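Local coordinates for protein colicin-B (Escherichia coli, PDB 1RH1) that forms channels in the cytoplasmic membrane of E. coli and closely related bacteria, depolarising it and dissipating the energy of the cell, at residues H91-N96 / V236-I242; E318-T323 / I355-G360; M444-E448 / A492-F496. One frame throughout, in Å; residues are numbered along the deposited sequence.

From the N terminus, the chain first builds a domain rich in β-strands, where contact 1 joins the loop after strand 87-90 to the one after strand 225-228 and so closes a span of 139 residues. The long helix 291-340 then leads into the helical pore-forming domain. Contact 2 closes the short hairpin between this helix and the end of helix 342-357; contact 3 closes the later excursion from helix 441-452 to the end of helix 479-495. The three closures follow in series. Contacts 2 and 3 touch through Ile-355 CD1 and Ile-493 CG2, 3.9 Å apart, whereas the centres of contacts 1 and 2 are about 58 Å apart.

Contact 1. Residues H91-N96 / V236-I242; sequences HSPWGN and VRSNPEI
Asn-96 binds residues 236-242 twice: its backbone N donates to Pro-240 O over 2.9 Å, and its side-chain ND2 donates to Glu-241 OE2, also at 2.9 Å. Both bonds are fairly straight, 160° at the hydrogen. The pair secures one end of a loop-to-loop contact at the surface of the strand-rich N-terminal domain, between the chain leaving strand 87-90 and the long connection after strand 225-228. The carboxylate oxygen is reached on its anti side, from out of its plane, while the partner lies close to the plane of the Asn-96 amide; the two flat groups are inclined by 37°. A bend at chi2 of Glu-241 brings its carboxylate back to the amide.

Trp-94 carries most of the apolar contact. With CG anti to the backbone N (chi1 179°), its indole reaches across to residues 236-242. Val-236 sits over one face: its CG1 is 3.7 Å from the centroid of the six-membered ring of Trp-94 and almost on the ring normal, a CH-pi contact. At the indole's edge, Trp-94 CH2 approaches Ser-238 O at 3.1 Å and Trp-94 CZ3 meets Ile-242 CD1 at 3.3 Å. Phe-65, close to strand 62-64 of the same chain, meets the rings of both Trp-94 and His-91, the latter edge-to-face.

The His-91 imidazole is fixed at both nitrogens, ND1 donating to Ser-92 O in the ring plane at 2.8 Å and NE2 being hydrogen-bonded to Thr-234 O. Held this way, the ring brings His-91 NE2 to within 3.2 Å of Val-236 CG2.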
ATOM      1  N   HIS A  91      -8.143 -15.687  31.008  1.00  4.56           N
ATOM      2  CA  HIS A  91      -7.903 -17.082  31.377  1.00  6.01           C
ATOM      3  C   HIS A  91      -6.959 -17.768  30.392  1.00  6.75           C
ATOM      4  O   HIS A  91      -6.764 -17.331  29.256  1.00  9.99           O
ATOM      5  CB  HIS A  91      -9.215 -17.847  31.434  1.00  6.40           C
ATOM      6  CG  HIS A  91      -9.144 -19.235  32.077  1.00  8.66           C
ATOM      7  ND1 HIS A  91      -8.602 -20.345  31.576  1.00  8.44           N
ATOM      8  CD2 HIS A  91      -9.660 -19.548  33.318  1.00  9.93           C
ATOM      9  CE1 HIS A  91      -8.774 -21.298  32.463  1.00 12.09           C
ATOM     10  NE2 HIS A  91      -9.408 -20.819  33.509  1.00 12.35           N
ATOM     11  N   SER A  92      -6.302 -18.829  30.882  1.00  7.75           N
ATOM     12  CA  SER A  92      -5.344 -19.652  30.159  1.00  6.97           C
ATOM     13  C   SER A  92      -6.051 -20.435  29.067  1.00  7.78           C
ATOM     14  O   SER A  92      -7.285 -20.454  29.089  1.00 13.46           O
ATOM     15  CB  SER A  92      -4.709 -20.596  31.144  1.00 10.40           C
ATOM     16  OG  SER A  92      -3.336 -20.767  30.821  1.00 21.43           O
ATOM     17  N   PRO A  93      -5.414 -21.087  28.087  1.00  7.58           N
ATOM     18  CA  PRO A  93      -6.092 -21.967  27.151  1.00  6.39           C
ATOM     19  C   PRO A  93      -7.065 -22.969  27.747  1.00  8.70           C
ATOM     20  O   PRO A  93      -6.775 -23.729  28.680  1.00 12.79           O
ATOM     21  CB  PRO A  93      -4.956 -22.604  26.393  1.00  2.81           C
ATOM     22  CG  PRO A  93      -4.079 -21.404  26.169  1.00  5.57           C
ATOM     23  CD  PRO A  93      -4.091 -20.758  27.561  1.00  6.18           C
ATOM     24  N   TRP A  94      -8.287 -22.797  27.236  1.00  8.77           N
ATOM     25  CA  TRP A  94      -9.413 -23.683  27.500  1.00  8.61           C
ATOM     26  C   TRP A  94     -10.440 -23.542  26.371  1.00  7.31           C
ATOM     27  O   TRP A  94     -10.552 -22.487  25.740  1.00  9.07           O
ATOM     28  CB  TRP A  94     -10.041 -23.317  28.843  1.00  8.04           C
ATOM     29  CG  TRP A  94     -11.242 -24.159  29.224  1.00  6.49           C
ATOM     30  CD1 TRP A  94     -11.095 -25.327  29.910  1.00  4.95           C
ATOM     31  CD2 TRP A  94     -12.553 -23.874  28.938  1.00  7.32           C
ATOM     32  NE1 TRP A  94     -12.312 -25.800  30.064  1.00  7.49           N
ATOM     33  CE2 TRP A  94     -13.207 -24.973  29.502  1.00  5.32           C
ATOM     34  CE3 TRP A  94     -13.274 -22.869  28.292  1.00  3.29           C
ATOM     35  CZ2 TRP A  94     -14.593 -25.079  29.429  1.00  5.84           C
ATOM     36  CZ3 TRP A  94     -14.654 -22.978  28.220  1.00  2.32           C
ATOM     37  CH2 TRP A  94     -15.310 -24.071  28.782  1.00  4.31           C
ATOM     38  N   GLY A  95     -11.159 -24.636  26.082  1.00  5.74           N
ATOM     39  CA  GLY A  95     -12.283 -24.646  25.158  1.00  5.27           C
ATOM     40  C   GLY A  95     -11.987 -24.593  23.674  1.00  9.32           C
ATOM     41  O   GLY A  95     -10.853 -24.447  23.209  1.00 10.61           O
ATOM     42  N   ASN A  96     -13.095 -24.701  22.935  1.00  9.51           N
ATOM     43  CA  ASN A  96     -13.059 -24.765  21.477  1.00 10.15           C
ATOM     44  C   ASN A  96     -12.960 -23.387  20.840  1.00 10.54           C
ATOM     45  O   ASN A  96     -13.879 -22.561  20.912  1.00 12.52           O
ATOM     46  CB  ASN A  96     -14.313 -25.465  20.953  1.00  8.63           C
ATOM     47  CG  ASN A  96     -14.757 -26.693  21.750  1.00 13.01           C
ATOM     48  OD1 ASN A  96     -13.972 -27.458  22.321  1.00 14.26           O
ATOM     49  ND2 ASN A  96     -16.072 -26.889  21.813  1.00 11.59           N
ATOM     50  N   VAL A 236     -12.680 -24.675  34.801  1.00 23.75           N
ATOM     51  CA  VAL A 236     -13.775 -24.076  34.052  1.00 25.40           C
ATOM     52  C   VAL A 236     -14.637 -25.227  33.610  1.00 26.22           C
ATOM     53  O   VAL A 236     -14.274 -25.884  32.636  1.00 30.02           O
ATOM     54  CB  VAL A 236     -13.312 -23.338  32.780  1.00 24.07           C
ATOM     55  CG1 VAL A 236     -14.499 -22.545  32.243  1.00 27.31           C
ATOM     56  CG2 VAL A 236     -12.125 -22.447  33.051  1.00 26.07           C
ATOM     57  N   ARG A 237     -15.746 -25.563  34.254  1.00 27.93           N
ATOM     58  CA  ARG A 237     -16.481 -26.696  33.715  1.00 34.69           C
ATOM     59  C   ARG A 237     -17.869 -26.287  33.221  1.00 32.23           C
ATOM     60  O   ARG A 237     -18.941 -26.824  33.525  1.00 35.47           O
ATOM     61  CB  ARG A 237     -16.453 -27.767  34.826  1.00 38.91           C
ATOM     62  CG  ARG A 237     -14.999 -28.308  34.980  1.00 46.66           C
ATOM     63  CD  ARG A 237     -14.665 -29.263  36.141  1.00 50.27           C
ATOM     64  NE  ARG A 237     -13.214 -29.463  36.231  1.00 54.95           N
ATOM     65  CZ  ARG A 237     -12.599 -30.358  37.035  1.00 57.09           C
ATOM     66  NH1 ARG A 237     -13.275 -31.182  37.854  1.00 57.39           N
ATOM     67  NH2 ARG A 237     -11.260 -30.419  37.038  1.00 55.49           N
ATOM     68  N   SER A 238     -17.732 -25.309  32.318  1.00 28.99           N
ATOM     69  CA  SER A 238     -18.832 -24.620  31.691  1.00 24.39           C
ATOM     70  C   SER A 238     -18.727 -24.650  30.176  1.00 27.52           C
ATOM     71  O   SER A 238     -18.340 -23.663  29.539  1.00 30.56           O
ATOM     72  CB  SER A 238     -18.857 -23.169  32.215  1.00 29.43           C
ATOM     73  OG  SER A 238     -17.665 -22.410  32.019  1.00 25.17           O
ATOM     74  N   ASN A 239     -19.079 -25.816  29.621  1.00 24.66           N
ATOM     75  CA  ASN A 239     -19.149 -26.147  28.189  1.00 20.62           C
ATOM     76  C   ASN A 239     -18.220 -25.470  27.187  1.00 18.69           C
ATOM     77  O   ASN A 239     -18.293 -24.255  26.967  1.00 15.60           O
ATOM     78  CB  ASN A 239     -20.575 -25.939  27.655  1.00 24.45           C
ATOM     79  CG  ASN A 239     -20.888 -26.797  26.420  1.00 30.23           C
ATOM     80  OD1 ASN A 239     -21.453 -27.886  26.556  1.00 33.95           O
ATOM     81  ND2 ASN A 239     -20.543 -26.389  25.194  1.00 29.84           N
ATOM     82  N   PRO A 240     -17.377 -26.265  26.505  1.00 17.03           N
ATOM     83  CA  PRO A 240     -16.317 -25.784  25.640  1.00 15.99           C
ATOM     84  C   PRO A 240     -16.726 -24.910  24.480  1.00 15.13           C
ATOM     85  O   PRO A 240     -15.847 -24.292  23.884  1.00 16.58           O
ATOM     86  CB  PRO A 240     -15.619 -27.039  25.204  1.00 14.28           C
ATOM     87  CG  PRO A 240     -16.689 -28.086  25.231  1.00 15.50           C
ATOM     88  CD  PRO A 240     -17.375 -27.728  26.535  1.00 15.15           C
ATOM     89  N   GLU A 241     -18.028 -24.822  24.166  1.00 16.58           N
ATOM     90  CA  GLU A 241     -18.447 -23.989  23.058  1.00 17.62           C
ATOM     91  C   GLU A 241     -18.366 -22.479  23.169  1.00 21.17           C
ATOM     92  O   GLU A 241     -17.602 -21.888  22.397  1.00 22.85           O
ATOM     93  CB  GLU A 241     -19.867 -24.320  22.641  1.00 17.30           C
ATOM     94  CG  GLU A 241     -19.845 -25.319  21.488  1.00 21.64           C
ATOM     95  CD  GLU A 241     -18.940 -24.907  20.326  1.00 24.82           C
ATOM     96  OE1 GLU A 241     -19.198 -23.878  19.698  1.00 33.73           O
ATOM     97  OE2 GLU A 241     -17.961 -25.603  20.054  1.00 25.27           O
ATOM     98  N   ILE A 242     -19.068 -21.817  24.103  1.00 18.55           N
ATOM     99  CA  ILE A 242     -19.095 -20.357  24.244  1.00 13.73           C
ATOM    100  C   ILE A 242     -19.626 -19.785  22.914  1.00 17.32           C
ATOM    101  O   ILE A 242     -18.889 -19.389  21.998  1.00 17.03           O
ATOM    102  CB  ILE A 242     -17.659 -19.767  24.587  1.00  8.37           C
ATOM    103  CG1 ILE A 242     -17.103 -20.166  25.921  1.00  7.87           C
ATOM    104  CG2 ILE A 242     -17.803 -18.277  24.773  1.00 12.73           C
ATOM    105  CD1 ILE A 242     -16.921 -21.654  26.186  1.00 10.94           C
TER

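Contact 2. Residues E318-T323 / I355-G360; sequences EKTVLT and INNFQG
The flat amide of Gln-359 has one face turned to helix 291-340: Glu-318 CB lies beneath its nitrogen end, 4.0 Å from NE2, and Leu-322 CD1 lies beneath its oxygen end, 4.1 Å from OE1. This is an antiparallel helical hairpin of the pore-forming domain, met at the end away from its turn. Lys-319 CD stands beyond the oxygen end of the amide, 3.9 Å from Gln-359 OE1, the lysine chain crossing the glutamine at about a right angle. The carboxylate of Glu-318 is turned 29° from the amide, and its OE1 meets the aliphatic Gln-359 CG rather than the polar end.

The direction of the hairpin follows from the register, in which Glu-318 faces Gln-359 and Leu-322 faces Asn-356; the chain runs from helix 291-340 almost directly into helix 342-357. The extended chain of Gln-359, with CG anti to the backbone N (chi1 -170°), reaches from one backbone to the other and lets NE2 form a weak hydrogen bond with Glu-315 O, about one turn before Glu-318.

Leu-322 fills the middle of the interface with its two methyl branches divided. Leu-322 CD1 packs against Gln-359 CB at 3.8 Å, while Leu-322 CD2 turns to the helix end, 3.8 Å from Ile-355 CG2 and close to Phe-358 CB. Helix 457-472 covers the neighbouring side, where Ser-462 touches Leu-322, and Ser-457 and Leu-461 touch Phe-358. Ile-355 O, which accepts a hydrogen bond from Phe-358 N, is pressed by Leu-322 CD2 at 3.1 Å. Farther along, Asn-356 turns its ND2 against the backbone of the long helix, 3.3 Å from Thr-323 CA.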
ATOM      1  N   GLU A 318       4.505   2.037 -16.083  1.00 14.91           N
ATOM      2  CA  GLU A 318       5.420   3.165 -16.236  1.00 15.16           C
ATOM      3  C   GLU A 318       6.853   2.667 -16.090  1.00 10.61           C
ATOM      4  O   GLU A 318       7.704   2.981 -16.921  1.00  8.16           O
ATOM      5  CB  GLU A 318       5.104   4.251 -15.177  1.00 15.18           C
ATOM      6  CG  GLU A 318       5.748   5.640 -15.362  1.00 17.99           C
ATOM      7  CD  GLU A 318       4.980   6.818 -14.722  1.00 22.87           C
ATOM      8  OE1 GLU A 318       5.605   7.778 -14.250  1.00 23.49           O
ATOM      9  OE2 GLU A 318       3.745   6.805 -14.715  1.00 24.43           O
ATOM     10  N   LYS A 319       7.087   1.828 -15.078  1.00 11.51           N
ATOM     11  CA  LYS A 319       8.384   1.231 -14.801  1.00 14.31           C
ATOM     12  C   LYS A 319       8.915   0.366 -15.945  1.00 13.64           C
ATOM     13  O   LYS A 319      10.119   0.371 -16.224  1.00 10.87           O
ATOM     14  CB  LYS A 319       8.251   0.398 -13.541  1.00 20.02           C
ATOM     15  CG  LYS A 319       9.459  -0.374 -13.032  1.00 26.21           C
ATOM     16  CD  LYS A 319      10.450   0.595 -12.399  1.00 34.58           C
ATOM     17  CE  LYS A 319      11.017  -0.008 -11.098  1.00 40.44           C
ATOM     18  NZ  LYS A 319      11.588   1.021 -10.230  1.00 43.15           N
ATOM     19  N   THR A 320       8.022  -0.359 -16.643  1.00 11.96           N
ATOM     20  CA  THR A 320       8.472  -1.235 -17.707  1.00 10.88           C
ATOM     21  C   THR A 320       8.822  -0.454 -18.960  1.00 11.04           C
ATOM     22  O   THR A 320       9.745  -0.868 -19.659  1.00 14.64           O
ATOM     23  CB  THR A 320       7.412  -2.333 -18.076  1.00 12.13           C
ATOM     24  OG1 THR A 320       6.494  -1.762 -18.980  1.00 17.30           O
ATOM     25  CG2 THR A 320       6.650  -2.866 -16.877  1.00  7.47           C
ATOM     26  N   VAL A 321       8.136   0.650 -19.294  1.00  9.83           N
ATOM     27  CA  VAL A 321       8.500   1.386 -20.509  1.00  5.99           C
ATOM     28  C   VAL A 321       9.735   2.230 -20.251  1.00  7.20           C
ATOM     29  O   VAL A 321      10.533   2.475 -21.149  1.00  4.24           O
ATOM     30  CB  VAL A 321       7.341   2.310 -21.032  1.00  6.55           C
ATOM     31  CG1 VAL A 321       6.144   1.405 -21.133  1.00  6.81           C
ATOM     32  CG2 VAL A 321       6.964   3.472 -20.140  1.00  4.64           C
ATOM     33  N   LEU A 322       9.934   2.648 -19.006  1.00  5.32           N
ATOM     34  CA  LEU A 322      11.138   3.378 -18.696  1.00  5.91           C
ATOM     35  C   LEU A 322      12.319   2.406 -18.724  1.00  7.37           C
ATOM     36  O   LEU A 322      13.356   2.807 -19.264  1.00  4.28           O
ATOM     37  CB  LEU A 322      10.990   4.059 -17.317  1.00  4.03           C
ATOM     38  CG  LEU A 322      10.062   5.274 -17.159  1.00  3.05           C
ATOM     39  CD1 LEU A 322       9.811   5.487 -15.685  1.00  4.93           C
ATOM     40  CD2 LEU A 322      10.665   6.527 -17.764  1.00  2.00           C
ATOM     41  N   THR A 323      12.203   1.137 -18.249  1.00  6.20           N
ATOM     42  CA  THR A 323      13.366   0.254 -18.308  1.00  9.88           C
ATOM     43  C   THR A 323      13.659  -0.158 -19.731  1.00  8.86           C
ATOM     44  O   THR A 323      14.828  -0.132 -20.098  1.00 14.28           O
ATOM     45  CB  THR A 323      13.239  -1.047 -17.508  1.00  8.65           C
ATOM     46  OG1 THR A 323      12.228  -1.830 -18.119  1.00 18.92           O
ATOM     47  CG2 THR A 323      12.964  -0.768 -16.046  1.00  9.81           C
ATOM     48  N   ILE A 355      16.352   8.689 -17.647  1.00 17.77           N
ATOM     49  CA  ILE A 355      15.045   8.216 -18.051  1.00 14.45           C
ATOM     50  C   ILE A 355      14.641   7.121 -17.075  1.00 14.95           C
ATOM     51  O   ILE A 355      13.501   7.117 -16.588  1.00 15.60           O
ATOM     52  CB  ILE A 355      15.081   7.670 -19.509  1.00 12.33           C
ATOM     53  CG1 ILE A 355      15.430   8.761 -20.492  1.00  8.95           C
ATOM     54  CG2 ILE A 355      13.712   7.150 -19.887  1.00 12.00           C
ATOM     55  CD1 ILE A 355      15.530   8.308 -21.958  1.00  9.39           C
ATOM     56  N   ASN A 356      15.599   6.244 -16.726  1.00 12.48           N
ATOM     57  CA  ASN A 356      15.294   5.119 -15.874  1.00 13.30           C
ATOM     58  C   ASN A 356      14.889   5.522 -14.473  1.00 13.11           C
ATOM     59  O   ASN A 356      14.379   4.710 -13.708  1.00 17.92           O
ATOM     60  CB  ASN A 356      16.468   4.188 -15.777  1.00 11.40           C
ATOM     61  CG  ASN A 356      15.935   2.785 -15.560  1.00 13.70           C
ATOM     62  OD1 ASN A 356      15.930   2.229 -14.466  1.00 15.56           O
ATOM     63  ND2 ASN A 356      15.420   2.186 -16.622  1.00 17.44           N
ATOM     64  N   ASN A 357      15.079   6.790 -14.130  1.00 12.62           N
ATOM     65  CA  ASN A 357      14.644   7.323 -12.846  1.00 13.26           C
ATOM     66  C   ASN A 357      13.580   8.415 -12.942  1.00 13.63           C
ATOM     67  O   ASN A 357      13.008   8.839 -11.938  1.00 14.51           O
ATOM     68  CB  ASN A 357      15.836   7.892 -12.101  1.00 13.72           C
ATOM     69  CG  ASN A 357      16.945   6.894 -11.902  1.00  8.58           C
ATOM     70  OD1 ASN A 357      18.096   7.316 -11.865  1.00 10.25           O
ATOM     71  ND2 ASN A 357      16.646   5.593 -11.789  1.00  4.24           N
ATOM     72  N   PHE A 358      13.314   8.863 -14.170  1.00 12.74           N
ATOM     73  CA  PHE A 358      12.377   9.909 -14.498  1.00  9.06           C
ATOM     74  C   PHE A 358      10.970   9.707 -13.979  1.00  9.38           C
ATOM     75  O   PHE A 358      10.161  10.613 -14.080  1.00 10.68           O
ATOM     76  CB  PHE A 358      12.368  10.024 -15.970  1.00  4.69           C
ATOM     77  CG  PHE A 358      11.853  11.348 -16.428  1.00  2.00           C
ATOM     78  CD1 PHE A 358      12.745  12.399 -16.508  1.00  2.00           C
ATOM     79  CD2 PHE A 358      10.521  11.483 -16.807  1.00  2.00           C
ATOM     80  CE1 PHE A 358      12.301  13.626 -16.977  1.00  2.46           C
ATOM     81  CE2 PHE A 358      10.078  12.699 -17.272  1.00  2.00           C
ATOM     82  CZ  PHE A 358      10.970  13.766 -17.356  1.00  6.48           C
ATOM     83  N   GLN A 359      10.630   8.552 -13.414  1.00 12.49           N
ATOM     84  CA  GLN A 359       9.334   8.314 -12.809  1.00 13.58           C
ATOM     85  C   GLN A 359       8.984   9.375 -11.762  1.00 14.21           C
ATOM     86  O   GLN A 359       9.736   9.744 -10.851  1.00 13.00           O
ATOM     87  CB  GLN A 359       9.391   6.926 -12.219  1.00 12.98           C
ATOM     88  CG  GLN A 359       8.052   6.400 -11.757  1.00 17.67           C
ATOM     89  CD  GLN A 359       8.062   4.879 -11.723  1.00 26.98           C
ATOM     90  OE1 GLN A 359       9.123   4.244 -11.806  1.00 32.18           O
ATOM     91  NE2 GLN A 359       6.886   4.246 -11.624  1.00 27.93           N
ATOM     92  N   GLY A 360       7.806   9.932 -11.980  1.00 11.73           N
ATOM     93  CA  GLY A 360       7.318  10.988 -11.121  1.00 15.22           C
ATOM     94  C   GLY A 360       7.766  12.370 -11.603  1.00 15.29           C
ATOM     95  O   GLY A 360       7.150  13.375 -11.214  1.00 18.20           O
TER

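Contact 3. Residues M444-E448 / A492-F496; sequences MLEVE and AIGAF
Successive bends in Met-444, chi2 at -50° and chi3 at -103°, swing its thioether across to Phe-496, whose own CG stands anti to the carbonyl carbon (chi1 -79°) and sends the ring back toward helix 441-452. The outcome is a Met-aromatic contact: Met-444 SD lies 4.8 Å from the centroid of the Phe-496 ring in an oblique position, and Met-444 CE touches Phe-496 CE1 at 3.5 Å. The same methyl, Met-444 CE, continues to Ala-495 CB, 4.2 Å away.

Val-447 lies over the rim of one face of the phenyl ring, with CG1 4.0 Å above the plane. Glu-448 comes to the edge instead, its OE1 in the ring plane and 3.4 Å from Phe-496 CE2. An approach of that kind would probably be favourable, since the ring's edge is its electropositive part. Met-444 O also lies in the plane, at the edge.

The whole cluster is buried. Helix 366-376 packs on Met-444 through Met-370 and Ile-373, and Arg-364, just before that helix, hydrogen-bonds through NE to Ala-495 O. Helices 457-472 and 479-495, within the two predicted transmembrane segments, correspond to the hydrophobic hairpin of pore-forming colicins; helix 441-452 packs here on the end of the second, with Phe-464 of the first touching both Val-447 and Ala-492.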
ATOM      1  N   MET A 444       8.711  18.553 -31.514  1.00  2.00           N
ATOM      2  CA  MET A 444       8.779  18.796 -30.082  1.00  2.00           C
ATOM      3  C   MET A 444       7.435  19.167 -29.499  1.00  2.00           C
ATOM      4  O   MET A 444       7.093  18.828 -28.375  1.00  2.00           O
ATOM      5  CB  MET A 444       9.807  19.884 -29.818  1.00  3.75           C
ATOM      6  CG  MET A 444      11.190  19.486 -30.396  1.00  5.39           C
ATOM      7  SD  MET A 444      11.798  17.841 -29.951  1.00  2.00           S
ATOM      8  CE  MET A 444      12.957  18.339 -28.739  1.00  2.00           C
ATOM      9  N   LEU A 445       6.602  19.750 -30.337  1.00  2.00           N
ATOM     10  CA  LEU A 445       5.268  20.182 -29.968  1.00  4.98           C
ATOM     11  C   LEU A 445       4.281  19.031 -29.827  1.00  2.44           C
ATOM     12  O   LEU A 445       3.397  19.053 -28.985  1.00  5.35           O
ATOM     13  CB  LEU A 445       4.834  21.188 -31.032  1.00  8.12           C
ATOM     14  CG  LEU A 445       3.710  22.202 -30.863  1.00  8.50           C
ATOM     15  CD1 LEU A 445       3.860  22.987 -29.569  1.00  6.26           C
ATOM     16  CD2 LEU A 445       3.732  23.118 -32.095  1.00  6.49           C
ATOM     17  N   GLU A 446       4.417  18.005 -30.642  1.00  3.10           N
ATOM     18  CA  GLU A 446       3.593  16.815 -30.582  1.00  4.34           C
ATOM     19  C   GLU A 446       3.851  16.088 -29.277  1.00  4.83           C
ATOM     20  O   GLU A 446       2.916  15.513 -28.713  1.00  5.43           O
ATOM     21  CB  GLU A 446       3.938  15.928 -31.784  1.00  3.72           C
ATOM     22  CG  GLU A 446       3.287  14.553 -31.946  1.00  2.33           C
ATOM     23  CD  GLU A 446       1.791  14.501 -32.200  1.00  7.86           C
ATOM     24  OE1 GLU A 446       1.175  13.542 -31.731  1.00 10.70           O
ATOM     25  OE2 GLU A 446       1.244  15.389 -32.867  1.00 11.44           O
ATOM     26  N   VAL A 447       5.101  16.133 -28.770  1.00  6.67           N
ATOM     27  CA  VAL A 447       5.469  15.414 -27.549  1.00  3.25           C
ATOM     28  C   VAL A 447       4.809  16.107 -26.370  1.00  4.20           C
ATOM     29  O   VAL A 447       4.231  15.442 -25.506  1.00  4.95           O
ATOM     30  CB  VAL A 447       7.005  15.387 -27.345  1.00  5.03           C
ATOM     31  CG1 VAL A 447       7.312  14.413 -26.231  1.00  2.00           C
ATOM     32  CG2 VAL A 447       7.741  14.939 -28.594  1.00  2.00           C
ATOM     33  N   GLU A 448       4.859  17.449 -26.374  1.00  4.22           N
ATOM     34  CA  GLU A 448       4.175  18.226 -25.357  1.00  4.35           C
ATOM     35  C   GLU A 448       2.672  17.992 -25.409  1.00  4.43           C
ATOM     36  O   GLU A 448       2.065  17.775 -24.358  1.00  4.63           O
ATOM     37  CB  GLU A 448       4.484  19.696 -25.550  1.00  8.36           C
ATOM     38  CG  GLU A 448       5.981  19.966 -25.285  1.00 16.22           C
ATOM     39  CD  GLU A 448       6.530  19.974 -23.840  1.00 19.79           C
ATOM     40  OE1 GLU A 448       7.705  20.306 -23.689  1.00 19.40           O
ATOM     41  OE2 GLU A 448       5.819  19.683 -22.869  1.00 22.11           O
ATOM     42  N   ALA A 492      17.751  15.515 -28.997  1.00  6.96           N
ATOM     43  CA  ALA A 492      16.306  15.634 -28.868  1.00  3.06           C
ATOM     44  C   ALA A 492      15.799  14.983 -27.589  1.00  4.19           C
ATOM     45  O   ALA A 492      15.128  15.653 -26.810  1.00  4.86           O
ATOM     46  CB  ALA A 492      15.602  14.985 -30.042  1.00  2.00           C
ATOM     47  N   ILE A 493      16.080  13.726 -27.271  1.00  2.00           N
ATOM     48  CA  ILE A 493      15.687  13.174 -25.983  1.00  2.00           C
ATOM     49  C   ILE A 493      16.323  13.972 -24.844  1.00  5.57           C
ATOM     50  O   ILE A 493      15.749  14.157 -23.773  1.00  2.12           O
ATOM     51  CB  ILE A 493      16.141  11.761 -25.929  1.00  2.00           C
ATOM     52  CG1 ILE A 493      15.424  11.014 -27.003  1.00  5.65           C
ATOM     53  CG2 ILE A 493      15.858  11.158 -24.577  1.00  2.00           C
ATOM     54  CD1 ILE A 493      16.155   9.699 -27.268  1.00  9.86           C
ATOM     55  N   GLY A 494      17.522  14.492 -25.114  1.00  6.47           N
ATOM     56  CA  GLY A 494      18.264  15.292 -24.149  1.00  3.71           C
ATOM     57  C   GLY A 494      17.504  16.517 -23.658  1.00  5.83           C
ATOM     58  O   GLY A 494      17.290  16.684 -22.452  1.00  4.21           O
ATOM     59  N   ALA A 495      17.066  17.308 -24.651  1.00  2.91           N
ATOM     60  CA  ALA A 495      16.323  18.546 -24.462  1.00  3.27           C
ATOM     61  C   ALA A 495      15.071  18.487 -23.588  1.00  2.00           C
ATOM     62  O   ALA A 495      14.700  19.499 -23.016  1.00  2.00           O
ATOM     63  CB  ALA A 495      15.920  19.088 -25.817  1.00  2.00           C
ATOM     64  N   PHE A 496      14.400  17.338 -23.471  1.00  2.00           N
ATOM     65  CA  PHE A 496      13.240  17.167 -22.617  1.00  2.00           C
ATOM     66  C   PHE A 496      13.646  16.811 -21.205  1.00  2.00           C
ATOM     67  O   PHE A 496      12.793  16.696 -20.318  1.00  5.94           O
ATOM     68  CB  PHE A 496      12.304  16.044 -23.148  1.00  4.84           C
ATOM     69  CG  PHE A 496      11.418  16.509 -24.303  1.00  7.48           C
ATOM     70  CD1 PHE A 496      11.645  16.040 -25.596  1.00  4.27           C
ATOM     71  CD2 PHE A 496      10.410  17.459 -24.074  1.00  9.00           C
ATOM     72  CE1 PHE A 496      10.874  16.529 -26.642  1.00  6.48           C
ATOM     73  CE2 PHE A 496       9.642  17.941 -25.130  1.00  2.52           C
ATOM     74  CZ  PHE A 496       9.877  17.478 -26.414  1.00  5.81           C
TER